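Local coordinates for protein Beta2-bungarotoxin (Bungarus multicinctus, PDB 1BUN) that forms the Kunitz-type subunit of a presynaptic snake neurotoxin, in which it is paired with a phospholipase A2 chain that it is thought to direct to nerve terminals, at residues B[9-23]-B[34-48]. Residues are numbered along the deposited sequence; the frame is centred on the assembly and turned at random.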
loop_
_atom_site.group_PDB
_atom_site.type_symbol
_atom_site.label_atom_id
_atom_site.label_comp_id
_atom_site.label_asym_id
_atom_site.label_seq_id
_atom_site.Cartn_x
_atom_site.Cartn_y
_atom_site.Cartn_z
ATOM N N LYS B 9 -3.047 22.504 6.176
ATOM C CA LYS B 9 -4.106 23.426 6.558
ATOM C C LYS B 9 -4.053 23.532 8.073
ATOM O O LYS B 9 -3.456 22.669 8.732
ATOM C CB LYS B 9 -5.448 22.875 6.107
ATOM C CG LYS B 9 -5.571 22.855 4.609
ATOM C CD LYS B 9 -6.836 22.209 4.175
ATOM C CE LYS B 9 -7.088 22.486 2.713
ATOM N NZ LYS B 9 -8.314 21.765 2.244
ATOM N N PRO B 10 -4.632 24.597 8.660
ATOM C CA PRO B 10 -4.538 24.631 10.115
ATOM C C PRO B 10 -5.507 23.605 10.715
ATOM O O PRO B 10 -6.534 23.303 10.121
ATOM C CB PRO B 10 -4.868 26.086 10.440
ATOM C CG PRO B 10 -5.850 26.437 9.403
ATOM C CD PRO B 10 -5.275 25.819 8.147
ATOM N N PRO B 11 -5.112 22.970 11.836
ATOM C CA PRO B 11 -5.914 21.968 12.524
ATOM C C PRO B 11 -7.216 22.581 13.020
ATOM O O PRO B 11 -7.205 23.666 13.601
ATOM C CB PRO B 11 -4.996 21.559 13.685
ATOM C CG PRO B 11 -4.272 22.815 13.997
ATOM C CD PRO B 11 -3.881 23.236 12.605
ATOM N N ASP B 12 -8.322 21.872 12.833
ATOM C CA ASP B 12 -9.623 22.368 13.251
ATOM C C ASP B 12 -9.861 22.139 14.754
ATOM O O ASP B 12 -10.231 21.039 15.190
ATOM C CB ASP B 12 -10.711 21.737 12.352
ATOM C CG ASP B 12 -12.114 22.132 12.737
ATOM O OD1 ASP B 12 -12.306 22.784 13.780
ATOM O OD2 ASP B 12 -13.053 21.780 11.998
ATOM N N THR B 13 -9.646 23.196 15.537
ATOM C CA THR B 13 -9.831 23.145 16.981
ATOM C C THR B 13 -11.245 23.511 17.476
ATOM O O THR B 13 -11.444 23.599 18.693
ATOM C CB THR B 13 -8.868 24.099 17.712
ATOM O OG1 THR B 13 -8.965 25.412 17.140
ATOM C CG2 THR B 13 -7.462 23.612 17.653
ATOM N N LYS B 14 -12.209 23.752 16.580
ATOM C CA LYS B 14 -13.560 24.128 17.025
ATOM C C LYS B 14 -14.165 22.983 17.789
ATOM O O LYS B 14 -13.641 21.869 17.716
ATOM C CB LYS B 14 -14.444 24.559 15.856
ATOM C CG LYS B 14 -13.925 25.840 15.205
ATOM C CD LYS B 14 -14.812 26.405 14.140
ATOM C CE LYS B 14 -14.187 27.720 13.630
ATOM N NZ LYS B 14 -14.024 28.804 14.693
ATOM N N ILE B 15 -15.203 23.253 18.577
ATOM C CA ILE B 15 -15.829 22.204 19.385
ATOM C C ILE B 15 -17.156 21.686 18.877
ATOM O O ILE B 15 -18.111 22.434 18.739
ATOM C CB ILE B 15 -15.986 22.651 20.868
ATOM C CG1 ILE B 15 -14.635 23.192 21.354
ATOM C CG2 ILE B 15 -16.445 21.465 21.774
ATOM C CD1 ILE B 15 -14.575 23.556 22.824
ATOM N N CYS B 16 -17.208 20.399 18.568
ATOM C CA CYS B 16 -18.444 19.790 18.114
ATOM C C CYS B 16 -18.633 18.507 18.878
ATOM O O CYS B 16 -19.528 17.758 18.591
ATOM C CB CYS B 16 -18.411 19.494 16.617
ATOM S SG CYS B 16 -18.117 20.958 15.576
ATOM N N GLN B 17 -17.811 18.263 19.882
ATOM C CA GLN B 17 -17.910 17.039 20.668
ATOM C C GLN B 17 -16.958 17.197 21.840
ATOM O O GLN B 17 -16.340 18.246 21.985
ATOM C CB GLN B 17 -17.415 15.899 19.814
ATOM C CG GLN B 17 -18.263 14.692 19.788
ATOM C CD GLN B 17 -17.566 13.592 19.034
ATOM O OE1 GLN B 17 -17.481 12.454 19.505
ATOM N NE2 GLN B 17 -17.014 13.932 17.874
ATOM N N THR B 18 -16.841 16.172 22.679
ATOM C CA THR B 18 -15.912 16.251 23.803
ATOM C C THR B 18 -14.576 16.154 23.101
ATOM O O THR B 18 -14.470 15.482 22.072
ATOM C CB THR B 18 -16.048 15.080 24.792
ATOM O OG1 THR B 18 -16.273 13.879 24.066
ATOM C CG2 THR B 18 -17.199 15.304 25.758
ATOM N N VAL B 19 -13.588 16.864 23.630
ATOM C CA VAL B 19 -12.263 16.929 23.057
ATOM C C VAL B 19 -11.472 15.655 23.203
ATOM O O VAL B 19 -11.597 14.945 24.199
ATOM C CB VAL B 19 -11.495 18.081 23.678
ATOM C CG1 VAL B 19 -10.021 18.045 23.266
ATOM C CG2 VAL B 19 -12.147 19.391 23.254
ATOM N N VAL B 20 -10.653 15.378 22.195
ATOM C CA VAL B 20 -9.805 14.199 22.178
ATOM C C VAL B 20 -8.404 14.628 21.704
ATOM O O VAL B 20 -8.229 15.695 21.103
ATOM C CB VAL B 20 -10.411 13.111 21.246
ATOM C CG1 VAL B 20 -10.245 13.505 19.787
ATOM C CG2 VAL B 20 -9.789 11.759 21.532
ATOM N N ARG B 21 -7.395 13.854 22.056
ATOM C CA ARG B 21 -6.034 14.174 21.643
ATOM C C ARG B 21 -5.708 13.557 20.275
ATOM O O ARG B 21 -5.863 12.347 20.063
ATOM C CB ARG B 21 -5.043 13.677 22.682
ATOM C CG ARG B 21 -5.396 14.153 24.090
ATOM C CD ARG B 21 -5.576 12.962 25.026
ATOM N NE ARG B 21 -6.639 12.077 24.561
ATOM C CZ ARG B 21 -7.829 11.987 25.144
ATOM N NH1 ARG B 21 -8.103 12.731 26.218
ATOM N NH2 ARG B 21 -8.736 11.145 24.662
ATOM N N ALA B 22 -5.315 14.400 19.336
ATOM C CA ALA B 22 -4.978 13.917 18.030
ATOM C C ALA B 22 -3.723 14.681 17.561
ATOM O O ALA B 22 -3.190 15.523 18.287
ATOM C CB ALA B 22 -6.172 14.094 17.076
ATOM N N PHE B 23 -3.175 14.298 16.414
ATOM C CA PHE B 23 -1.995 14.972 15.906
ATOM C C PHE B 23 -2.364 15.496 14.574
ATOM O O PHE B 23 -3.265 14.966 13.914
ATOM C CB PHE B 23 -0.814 14.034 15.758
ATOM C CG PHE B 23 -0.533 13.225 16.986
ATOM C CD1 PHE B 23 -1.422 12.261 17.412
ATOM C CD2 PHE B 23 0.603 13.433 17.712
ATOM C CE1 PHE B 23 -1.173 11.529 18.542
ATOM C CE2 PHE B 23 0.846 12.700 18.833
ATOM C CZ PHE B 23 -0.047 11.743 19.250
ATOM N N GLN B 34 0.938 17.122 18.735
ATOM C CA GLN B 34 -0.319 16.864 19.448
ATOM C C GLN B 34 -1.166 18.136 19.649
ATOM O O GLN B 34 -0.618 19.219 19.891
ATOM C CB GLN B 34 -0.033 16.229 20.807
ATOM C CG GLN B 34 -1.292 15.737 21.562
ATOM C CD GLN B 34 -0.957 14.934 22.840
ATOM O OE1 GLN B 34 -1.855 14.380 23.501
ATOM N NE2 GLN B 34 0.338 14.879 23.192
ATOM N N PHE B 35 -2.489 18.006 19.512
ATOM C CA PHE B 35 -3.411 19.133 19.701
ATOM C C PHE B 35 -4.767 18.665 20.235
ATOM O O PHE B 35 -5.040 17.458 20.289
ATOM C CB PHE B 35 -3.573 19.970 18.423
ATOM C CG PHE B 35 -4.542 19.408 17.419
ATOM C CD1 PHE B 35 -4.348 18.171 16.845
ATOM C CD2 PHE B 35 -5.631 20.148 17.011
ATOM C CE1 PHE B 35 -5.233 17.683 15.867
ATOM C CE2 PHE B 35 -6.513 19.658 16.033
ATOM C CZ PHE B 35 -6.311 18.432 15.468
ATOM N N ARG B 36 -5.585 19.612 20.702
ATOM C CA ARG B 36 -6.900 19.282 21.237
ATOM C C ARG B 36 -7.882 19.270 20.072
ATOM O O ARG B 36 -8.254 20.324 19.569
ATOM C CB ARG B 36 -7.325 20.320 22.291
ATOM C CG ARG B 36 -6.481 20.348 23.576
ATOM C CD ARG B 36 -7.050 21.329 24.628
ATOM N NE ARG B 36 -7.813 20.624 25.669
ATOM C CZ ARG B 36 -9.094 20.864 25.967
ATOM N NH1 ARG B 36 -9.780 21.804 25.330
ATOM N NH2 ARG B 36 -9.728 20.088 26.829
ATOM N N TYR B 37 -8.225 18.085 19.580
ATOM C CA TYR B 37 -9.168 17.953 18.451
ATOM C C TYR B 37 -10.616 17.911 18.976
ATOM O O TYR B 37 -10.932 17.102 19.863
ATOM C CB TYR B 37 -8.877 16.673 17.646
ATOM C CG TYR B 37 -9.805 16.483 16.473
ATOM C CD1 TYR B 37 -9.898 17.458 15.478
ATOM C CD2 TYR B 37 -10.624 15.364 16.371
ATOM C CE1 TYR B 37 -10.782 17.334 14.424
ATOM C CE2 TYR B 37 -11.521 15.225 15.303
ATOM C CZ TYR B 37 -11.588 16.224 14.346
ATOM O OH TYR B 37 -12.496 16.157 13.323
ATOM N N GLY B 38 -11.495 18.729 18.395
ATOM C CA GLY B 38 -12.871 18.787 18.842
ATOM C C GLY B 38 -13.921 18.054 18.037
ATOM O O GLY B 38 -15.106 18.207 18.313
ATOM N N GLY B 39 -13.530 17.289 17.026
ATOM C CA GLY B 39 -14.519 16.548 16.248
ATOM C C GLY B 39 -15.393 17.254 15.206
ATOM O O GLY B 39 -16.388 16.683 14.747
ATOM N N CYS B 40 -15.018 18.464 14.799
ATOM C CA CYS B 40 -15.787 19.224 13.812
ATOM C C CYS B 40 -15.417 18.891 12.377
ATOM O O CYS B 40 -16.079 19.344 11.434
ATOM C CB CYS B 40 -15.581 20.708 14.039
ATOM S SG CYS B 40 -16.114 21.209 15.694
ATOM N N ASN B 41 -14.315 18.164 12.218
ATOM C CA ASN B 41 -13.820 17.732 10.916
ATOM C C ASN B 41 -13.863 18.765 9.776
ATOM O O ASN B 41 -14.264 18.444 8.650
ATOM C CB ASN B 41 -14.557 16.469 10.487
ATOM C CG ASN B 41 -13.829 15.732 9.417
ATOM O OD1 ASN B 41 -12.636 15.483 9.545
ATOM N ND2 ASN B 41 -14.522 15.394 8.338
ATOM N N GLY B 42 -13.457 19.997 10.066
ATOM C CA GLY B 42 -13.457 21.044 9.061
ATOM C C GLY B 42 -12.444 20.735 7.985
ATOM O O GLY B 42 -12.436 21.376 6.934
ATOM N N ASN B 43 -11.560 19.778 8.268
ATOM C CA ASN B 43 -10.531 19.343 7.344
ATOM C C ASN B 43 -9.980 18.089 7.965
ATOM O O ASN B 43 -10.151 17.905 9.169
ATOM C CB ASN B 43 -9.439 20.412 7.134
ATOM C CG ASN B 43 -8.496 20.585 8.324
ATOM O OD1 ASN B 43 -8.266 19.675 9.112
ATOM N ND2 ASN B 43 -7.902 21.762 8.420
ATOM N N GLY B 44 -9.248 17.285 7.196
ATOM C CA GLY B 44 -8.721 16.041 7.719
ATOM C C GLY B 44 -7.328 16.029 8.302
ATOM O O GLY B 44 -6.736 14.953 8.418
ATOM N N ASN B 45 -6.785 17.189 8.662
ATOM C CA ASN B 45 -5.447 17.259 9.246
ATOM C C ASN B 45 -5.642 17.012 10.732
ATOM O O ASN B 45 -5.769 17.951 11.537
ATOM C CB ASN B 45 -4.799 18.638 9.006
ATOM C CG ASN B 45 -3.326 18.680 9.398
ATOM O OD1 ASN B 45 -2.787 17.701 9.914
ATOM N ND2 ASN B 45 -2.671 19.804 9.164
ATOM N N HIS B 46 -5.878 15.745 11.048
ATOM C CA HIS B 46 -6.073 15.272 12.415
ATOM C C HIS B 46 -6.035 13.750 12.360
ATOM O O HIS B 46 -6.855 13.113 11.691
ATOM C CB HIS B 46 -7.392 15.790 13.026
ATOM C CG HIS B 46 -8.627 15.364 12.290
ATOM N ND1 HIS B 46 -9.227 14.132 12.428
ATOM C CD2 HIS B 46 -9.411 16.056 11.422
ATOM C CE1 HIS B 46 -10.324 14.117 11.663
ATOM N NE2 HIS B 46 -10.478 15.268 11.032
ATOM N N PHE B 47 -5.085 13.147 13.051
ATOM C CA PHE B 47 -4.988 11.697 12.994
ATOM C C PHE B 47 -4.855 11.105 14.398
ATOM O O PHE B 47 -4.267 11.733 15.270
ATOM C CB PHE B 47 -3.790 11.295 12.080
ATOM C CG PHE B 47 -3.663 12.138 10.823
ATOM C CD1 PHE B 47 -3.043 13.380 10.862
ATOM C CD2 PHE B 47 -4.235 11.732 9.638
ATOM C CE1 PHE B 47 -3.000 14.214 9.738
ATOM C CE2 PHE B 47 -4.199 12.567 8.500
ATOM C CZ PHE B 47 -3.578 13.812 8.560
ATOM N N LYS B 48 -5.384 9.900 14.604
ATOM C CA LYS B 48 -5.320 9.230 15.900
ATOM C C LYS B 48 -3.920 9.188 16.471
ATOM O O LYS B 48 -3.768 9.122 17.677
ATOM C CB LYS B 48 -5.760 7.770 15.827
ATOM C CG LYS B 48 -6.891 7.399 14.886
ATOM C CD LYS B 48 -6.939 5.858 14.735
ATOM C CE LYS B 48 -7.926 5.408 13.646
ATOM N NZ LYS B 48 -7.450 5.713 12.268
HETATM O O HOH W 1 -8.176 19.307 11.518
HETATM O O HOH W 2 -12.574 20.323 15.649
HETATM O O HOH W 3 -10.260 22.011 20.923
HETATM O O HOH W 4 -4.903 9.720 20.001
#
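Asp12 reaches across to the 34-48 segment, where its OD2 accepts a hydrogen bond from Gly42 N at 2.7 Å on the anti lone pair. The other oxygen, OD1, takes Lys14 N in an Asx turn, so both ends of the carboxylate are held. In this Kunitz (BPTI-like) fold, the bonds lie beside the Cys16-Cys40 disulfide (SG to SG 2.0 Å), which ties the exposed loop that corresponds to the binding loop of Kunitz inhibitors to the 38-42 turn. Cys16 N also donates to Gly38 O.

Further back, Asn43 ND2 meets Pro10 O at 2.7 Å and Asn45 ND2 meets Lys9 O at 3.0 Å, each acceptor near the plane of its amide. Asn45 OD1 turns to Tyr25 N, so that one side chain joins the N-terminal loop to the hairpin.

The hairpin strands pair antiparallel, Val20 with Tyr37 and Ala22 with Phe35, while Phe23 makes a single bridge to Phe47. Phe35 swings between its own backbone N and carbonyl carbon (chi1 81°), bringing the ring under Pro11, whose CB sits over one face, 3.4 Å from Phe35 CE2; Thr13 CG2 meets its edge. Tyr37, with CG anti to the backbone N (chi1 -180°), is sandwiched: Gly39 N lies over the centre of one face and the His46 ring against the opposite one. His46 is fixed in rotation by NE2 donating to Asn41 OD1 at 2.6 Å. On the other side of the sheet, Val19 CG1 rests over the centre of the Arg36 guanidinium, 4.0 Å from Arg36 CZ.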